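Local coordinates for protein laccase (Uncultured bacterium, PDB 4F7K) that probably oxidises phenolic and related substrates at the expense of dioxygen, as a bacterial laccase of the multicopper oxidase family, at residues M214-V217 / D218-F222; W108-V111 / A112-L115. All blocks are in the same frame, centred on the assembly; numbering follows the deposited sequence.

Overall arrangement
Both contacts are local turns at the surface, with centres about 32 Å apart and on opposite sides of the centre of the chain. Contact 2 comes first in sequence, in the loop between strands 97-103 and 116-122. Contact 1 comes later, at a corner of the edge strand 214-220. They share no strand and belong to different sheets of the multicopper oxidase fold. Contact 1 has no hydrogen bond between its two segments and rests on van der Waals contact of Ile216 and Gln220. Contact 2 is a backbone-bonded 3-10 turn, with one bridging water and one buried touching residue, Ala112. None of the touching residues of contact 1 is buried.

Contact 1: residues M214-V217 / D218-F222; sequences MPIV and DPQEF
Ile216 and Gln220 make a local van der Waals contact at the surface, across a corner in strand 214-220. The chain turns at Val217 and Asp218, and no hydrogen bond joins 214-217 to 218-222. The contact is therefore one of van der Waals packing inside the bend. Ile216 reaches in with its CD1 methyl. CG1 sits between the backbone N and the carbonyl carbon (chi1 66°), and the chain then runs out straight, which carries CD1 across the corner. CD1 of Ile216 meets CG of Gln220 at 3.5 Å. It also lies 3.6 Å from OE1 of Gln220, so the methyl touches both the aliphatic part and the amide of that side chain. The backbone of the corner adds to this, with CD1 of Ile216 at 3.5 Å from O of Asp218. On the outer side of the bend, CG1 of Val217 rests 3.5 Å from OD2 of Asp218. CD of Pro219 lies 3.7 Å from O of Val217. An alanine in place of Ile216 would leave the Gln220 side chain without its methyl partner, which would probably set it freer to turn. Backbone hydrogen bonds between Ile216 and Val209 and between Gln220 and Val208 tie both arms of the corner to strand 204-211. Pro219 also packs on Lys207 and Val209 of that strand. The arrangement is that of an interrupted edge strand in a beta hairpin, here at the margin of a mixed sheet in a cupredoxin-like domain of a multicopper oxidase.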
ATOM      1  N   MET A 214       4.288  -8.724   4.390  1.00 43.72           N
ATOM      2  CA  MET A 214       4.439 -10.102   4.911  1.00 48.90           C
ATOM      3  C   MET A 214       5.384 -10.949   4.080  1.00 49.90           C
ATOM      4  O   MET A 214       5.070 -11.268   2.932  1.00 49.69           O
ATOM      5  CB  MET A 214       3.094 -10.829   5.041  1.00 49.96           C
ATOM      6  CG  MET A 214       2.156 -10.193   6.027  1.00 51.97           C
ATOM      7  SD  MET A 214       2.732 -10.369   7.718  1.00 61.04           S
ATOM      8  CE  MET A 214       1.837  -9.019   8.479  1.00 57.08           C
ATOM      9  N   PRO A 215       6.541 -11.308   4.662  1.00 52.02           N
ATOM     10  CA  PRO A 215       7.561 -12.166   4.050  1.00 54.14           C
ATOM     11  C   PRO A 215       6.992 -13.500   3.565  1.00 56.70           C
ATOM     12  O   PRO A 215       6.152 -14.093   4.240  1.00 57.80           O
ATOM     13  CB  PRO A 215       8.543 -12.416   5.199  1.00 56.64           C
ATOM     14  CG  PRO A 215       8.355 -11.263   6.102  1.00 55.13           C
ATOM     15  CD  PRO A 215       6.889 -10.954   6.045  1.00 52.79           C
ATOM     16  N   ILE A 216       7.433 -13.934   2.386  1.00 57.40           N
ATOM     17  CA  ILE A 216       7.034 -15.210   1.834  1.00 60.39           C
ATOM     18  C   ILE A 216       8.159 -16.210   2.075  1.00 64.71           C
ATOM     19  O   ILE A 216       9.345 -15.845   2.055  1.00 64.38           O
ATOM     20  CB  ILE A 216       6.676 -15.138   0.333  1.00 58.75           C
ATOM     21  CG1 ILE A 216       7.893 -14.804  -0.536  1.00 57.96           C
ATOM     22  CG2 ILE A 216       5.521 -14.142   0.088  1.00 56.25           C
ATOM     23  CD1 ILE A 216       7.526 -14.569  -2.024  1.00 55.86           C
ATOM     24  N   VAL A 217       7.772 -17.462   2.305  1.00 68.76           N
ATOM     25  CA  VAL A 217       8.720 -18.529   2.615  1.00 73.50           C
ATOM     26  C   VAL A 217       9.773 -18.714   1.521  1.00 74.06           C
ATOM     27  O   VAL A 217      10.979 -18.691   1.806  1.00 74.52           O
ATOM     28  CB  VAL A 217       8.007 -19.846   3.012  1.00 77.37           C
ATOM     29  CG1 VAL A 217       8.995 -21.025   3.075  1.00 81.21           C
ATOM     30  CG2 VAL A 217       7.316 -19.672   4.366  1.00 78.59           C
ATOM     31  N   ASP A 218       9.332 -18.868   0.278  1.00 73.77           N
ATOM     32  CA  ASP A 218      10.290 -19.002  -0.816  1.00 75.53           C
ATOM     33  C   ASP A 218      10.194 -17.837  -1.773  1.00 72.13           C
ATOM     34  O   ASP A 218       9.163 -17.643  -2.396  1.00 69.95           O
ATOM     35  CB  ASP A 218      10.136 -20.338  -1.556  1.00 78.99           C
ATOM     36  CG  ASP A 218      10.424 -21.524  -0.668  1.00 84.53           C
ATOM     37  OD1 ASP A 218      11.619 -21.830  -0.431  1.00 88.93           O
ATOM     38  OD2 ASP A 218       9.449 -22.147  -0.202  1.00 87.09           O
ATOM     39  N   PRO A 219      11.281 -17.055  -1.885  1.00 72.04           N
ATOM     40  CA  PRO A 219      11.317 -15.884  -2.763  1.00 69.50           C
ATOM     41  C   PRO A 219      10.988 -16.283  -4.204  1.00 70.30           C
ATOM     42  O   PRO A 219      11.317 -17.382  -4.630  1.00 73.02           O
ATOM     43  CB  PRO A 219      12.759 -15.390  -2.626  1.00 69.77           C
ATOM     44  CG  PRO A 219      13.216 -15.924  -1.292  1.00 71.70           C
ATOM     45  CD  PRO A 219      12.578 -17.272  -1.213  1.00 74.64           C
ATOM     46  N   GLN A 220      10.302 -15.405  -4.926  1.00 68.19           N
ATOM     47  CA  GLN A 220       9.727 -15.782  -6.224  1.00 69.04           C
ATOM     48  C   GLN A 220      10.197 -14.839  -7.294  1.00 66.64           C
ATOM     49  O   GLN A 220      10.521 -13.683  -7.003  1.00 64.44           O
ATOM     50  CB  GLN A 220       8.189 -15.753  -6.162  1.00 68.22           C
ATOM     51  CG  GLN A 220       7.634 -16.456  -4.923  1.00 71.96           C
ATOM     52  CD  GLN A 220       6.128 -16.353  -4.751  1.00 74.71           C
ATOM     53  OE1 GLN A 220       5.510 -15.293  -4.976  1.00 71.88           O
ATOM     54  NE2 GLN A 220       5.523 -17.467  -4.314  1.00 78.37           N
ATOM     55  N   GLU A 221      10.221 -15.330  -8.530  1.00 67.19           N
ATOM     56  CA  GLU A 221      10.482 -14.486  -9.697  1.00 65.08           C
ATOM     57  C   GLU A 221       9.511 -13.307  -9.678  1.00 60.94           C
ATOM     58  O   GLU A 221       8.379 -13.422  -9.189  1.00 59.54           O
ATOM     59  CB  GLU A 221      10.344 -15.281 -11.006  1.00 67.09           C
ATOM     60  CG  GLU A 221      11.035 -16.660 -11.022  1.00 71.77           C
ATOM     61  CD  GLU A 221      12.495 -16.635 -10.541  1.00 74.96           C
ATOM     62  OE1 GLU A 221      13.213 -15.627 -10.781  1.00 71.10           O
ATOM     63  OE2 GLU A 221      12.927 -17.646  -9.922  1.00 78.90           O
ATOM     64  N   PHE A 222       9.960 -12.161 -10.181  1.00 58.95           N
ATOM     65  CA  PHE A 222       9.119 -10.965 -10.138  1.00 55.22           C
ATOM     66  C   PHE A 222       8.409 -10.740 -11.481  1.00 54.85           C
ATOM     67  O   PHE A 222       7.529  -9.903 -11.592  1.00 53.44           O
ATOM     68  CB  PHE A 222       9.876  -9.736  -9.636  1.00 53.10           C
ATOM     69  CG  PHE A 222      11.194  -9.485 -10.320  1.00 52.93           C
ATOM     70  CD1 PHE A 222      11.253  -9.186 -11.684  1.00 52.81           C
ATOM     71  CD2 PHE A 222      12.374  -9.500  -9.587  1.00 52.80           C
ATOM     72  CE1 PHE A 222      12.469  -8.922 -12.309  1.00 54.24           C
ATOM     73  CE2 PHE A 222      13.596  -9.230 -10.194  1.00 52.85           C
ATOM     74  CZ  PHE A 222      13.642  -8.946 -11.564  1.00 54.73           C
TER

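Contact 2: residues W108-V111 / A112-L115; sequences WEQV and AKGL
Backbone hydrogen bonds join Glu109 and Gln110 to Ala112 and Lys113. N of Ala112 donates to O of Glu109 at 3.0 Å, and N of Lys113 donates to O of Gln110, also at 3.0 Å. Each donor stands above the plane of the carbonyl that accepts it, and the bonds are bent, with N-H...O angles of 140° and 147°. These successive i to i+3 bonds define a short 3-10 turn, in the loop that links strands 97-103 and 116-122 of a cupredoxin-like domain. A water extends the polar network. It donates to O of Val111 at 2.6 Å and accepts from N of Gly114 at 2.8 Å.

Side-chain packing is modest. Gln110 and Lys113 lie side by side and point the same way. CG of Gln110 is anti to its N (chi1 179°), and a bend at chi2 brings NE2 to 3.5 Å from CB of Lys113. On another part of the turn, the Ala112 methyl lies 3.4 Å from O of Glu109 and also packs on Asn105 and Ser103.

The polar end of Lys113 finds its partners outside the turn. NZ of Lys113 is hydrogen-bonded to the backbone O of Asp139, and the lysine makes a cation-pi contact with Trp140.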
ATOM      1  N   TRP A 108     -12.238   7.823  -2.007  1.00 40.98           N
ATOM      2  CA  TRP A 108     -13.426   8.454  -2.568  1.00 42.25           C
ATOM      3  C   TRP A 108     -13.413   9.985  -2.546  1.00 42.45           C
ATOM      4  O   TRP A 108     -14.391  10.615  -2.933  1.00 43.44           O
ATOM      5  CB  TRP A 108     -14.696   7.899  -1.911  1.00 44.00           C
ATOM      6  CG  TRP A 108     -14.957   8.368  -0.508  1.00 45.20           C
ATOM      7  CD1 TRP A 108     -15.608   9.512  -0.136  1.00 46.80           C
ATOM      8  CD2 TRP A 108     -14.595   7.700   0.709  1.00 46.27           C
ATOM      9  NE1 TRP A 108     -15.654   9.614   1.235  1.00 46.59           N
ATOM     10  CE2 TRP A 108     -15.045   8.514   1.780  1.00 46.25           C
ATOM     11  CE3 TRP A 108     -13.918   6.503   1.002  1.00 45.80           C
ATOM     12  CZ2 TRP A 108     -14.869   8.157   3.114  1.00 46.49           C
ATOM     13  CZ3 TRP A 108     -13.743   6.140   2.343  1.00 47.32           C
ATOM     14  CH2 TRP A 108     -14.212   6.966   3.379  1.00 47.41           C
ATOM     15  N   GLU A 109     -12.320  10.588  -2.097  1.00 40.72           N
ATOM     16  CA  GLU A 109     -12.222  12.037  -2.151  1.00 41.11           C
ATOM     17  C   GLU A 109     -11.003  12.449  -2.957  1.00 39.34           C
ATOM     18  O   GLU A 109      -9.865  12.275  -2.501  1.00 36.53           O
ATOM     19  CB  GLU A 109     -12.105  12.650  -0.739  1.00 41.47           C
ATOM     20  CG  GLU A 109     -13.351  12.485   0.128  1.00 46.27           C
ATOM     21  CD  GLU A 109     -14.566  13.362  -0.259  1.00 51.52           C
ATOM     22  OE1 GLU A 109     -14.486  14.220  -1.189  1.00 53.31           O
ATOM     23  OE2 GLU A 109     -15.617  13.182   0.402  1.00 53.18           O
ATOM     24  N   GLN A 110     -11.273  13.056  -4.110  1.00 38.94           N
ATOM     25  CA  GLN A 110     -10.255  13.529  -5.027  1.00 38.67           C
ATOM     26  C   GLN A 110      -9.293  14.524  -4.363  1.00 36.78           C
ATOM     27  O   GLN A 110      -8.120  14.439  -4.622  1.00 35.43           O
ATOM     28  CB  GLN A 110     -10.890  14.127  -6.310  1.00 40.76           C
ATOM     29  CG  GLN A 110      -9.882  14.705  -7.382  1.00 45.14           C
ATOM     30  CD  GLN A 110      -8.878  13.662  -7.920  1.00 50.42           C
ATOM     31  OE1 GLN A 110      -9.227  12.803  -8.746  0.60 52.38           O
ATOM     32  NE2 GLN A 110      -7.625  13.749  -7.459  0.60 49.60           N
ATOM     33  N   VAL A 111      -9.775  15.429  -3.509  1.00 36.28           N
ATOM     34  CA  VAL A 111      -8.875  16.368  -2.799  1.00 35.99           C
ATOM     35  C   VAL A 111      -7.800  15.681  -1.970  1.00 34.17           C
ATOM     36  O   VAL A 111      -6.717  16.244  -1.778  1.00 33.21           O
ATOM     37  CB  VAL A 111      -9.588  17.336  -1.782  1.00 37.69           C
ATOM     38  CG1 VAL A 111     -10.000  18.612  -2.438  1.00 39.60           C
ATOM     39  CG2 VAL A 111     -10.735  16.638  -0.973  1.00 37.82           C
ATOM     40  N   ALA A 112      -8.104  14.483  -1.468  1.00 32.31           N
ATOM     41  CA  ALA A 112      -7.158  13.736  -0.631  1.00 30.77           C
ATOM     42  C   ALA A 112      -6.081  12.996  -1.459  1.00 30.20           C
ATOM     43  O   ALA A 112      -5.279  12.187  -0.920  1.00 27.40           O
ATOM     44  CB  ALA A 112      -7.930  12.764   0.261  1.00 30.80           C
ATOM     45  N   LYS A 113      -6.056  13.251  -2.767  1.00 29.38           N
ATOM     46  CA  LYS A 113      -5.132  12.496  -3.635  1.00 30.30           C
ATOM     47  C   LYS A 113      -3.684  12.421  -3.070  1.00 28.14           C
ATOM     48  O   LYS A 113      -3.056  11.352  -3.051  1.00 27.58           O
ATOM     49  CB  LYS A 113      -5.126  13.131  -5.024  1.00 31.94           C
ATOM     50  CG  LYS A 113      -4.089  12.578  -5.957  1.00 34.16           C
ATOM     51  CD  LYS A 113      -4.490  11.257  -6.522  1.00 36.74           C
ATOM     52  CE  LYS A 113      -4.040  11.232  -8.005  1.00 41.44           C
ATOM     53  NZ  LYS A 113      -3.999   9.859  -8.613  1.00 42.94           N
ATOM     54  N   GLY A 114      -3.174  13.546  -2.583  1.00 27.19           N
ATOM     55  CA  GLY A 114      -1.782  13.624  -2.141  1.00 25.40           C
ATOM     56  C   GLY A 114      -1.520  13.202  -0.711  1.00 24.89           C
ATOM     57  O   GLY A 114      -0.367  13.229  -0.243  1.00 23.87           O
ATOM     58  N   LEU A 115      -2.585  12.832  -0.005  1.00 23.98           N
ATOM     59  CA  LEU A 115      -2.525  12.644   1.455  1.00 24.19           C
ATOM     60  C   LEU A 115      -2.160  11.195   1.743  1.00 23.16           C
ATOM     61  O   LEU A 115      -2.985  10.409   2.142  1.00 23.00           O
ATOM     62  CB  LEU A 115      -3.867  12.992   2.128  1.00 24.07           C
ATOM     63  CG  LEU A 115      -4.242  14.483   2.249  1.00 26.88           C
ATOM     64  CD1 LEU A 115      -5.618  14.678   2.818  1.00 26.84           C
ATOM     65  CD2 LEU A 115      -3.220  15.221   3.111  1.00 28.79           C
TER
HETATM   66  O   HOH W   1      -4.336  16.090  -2.843  1.00 17.80           O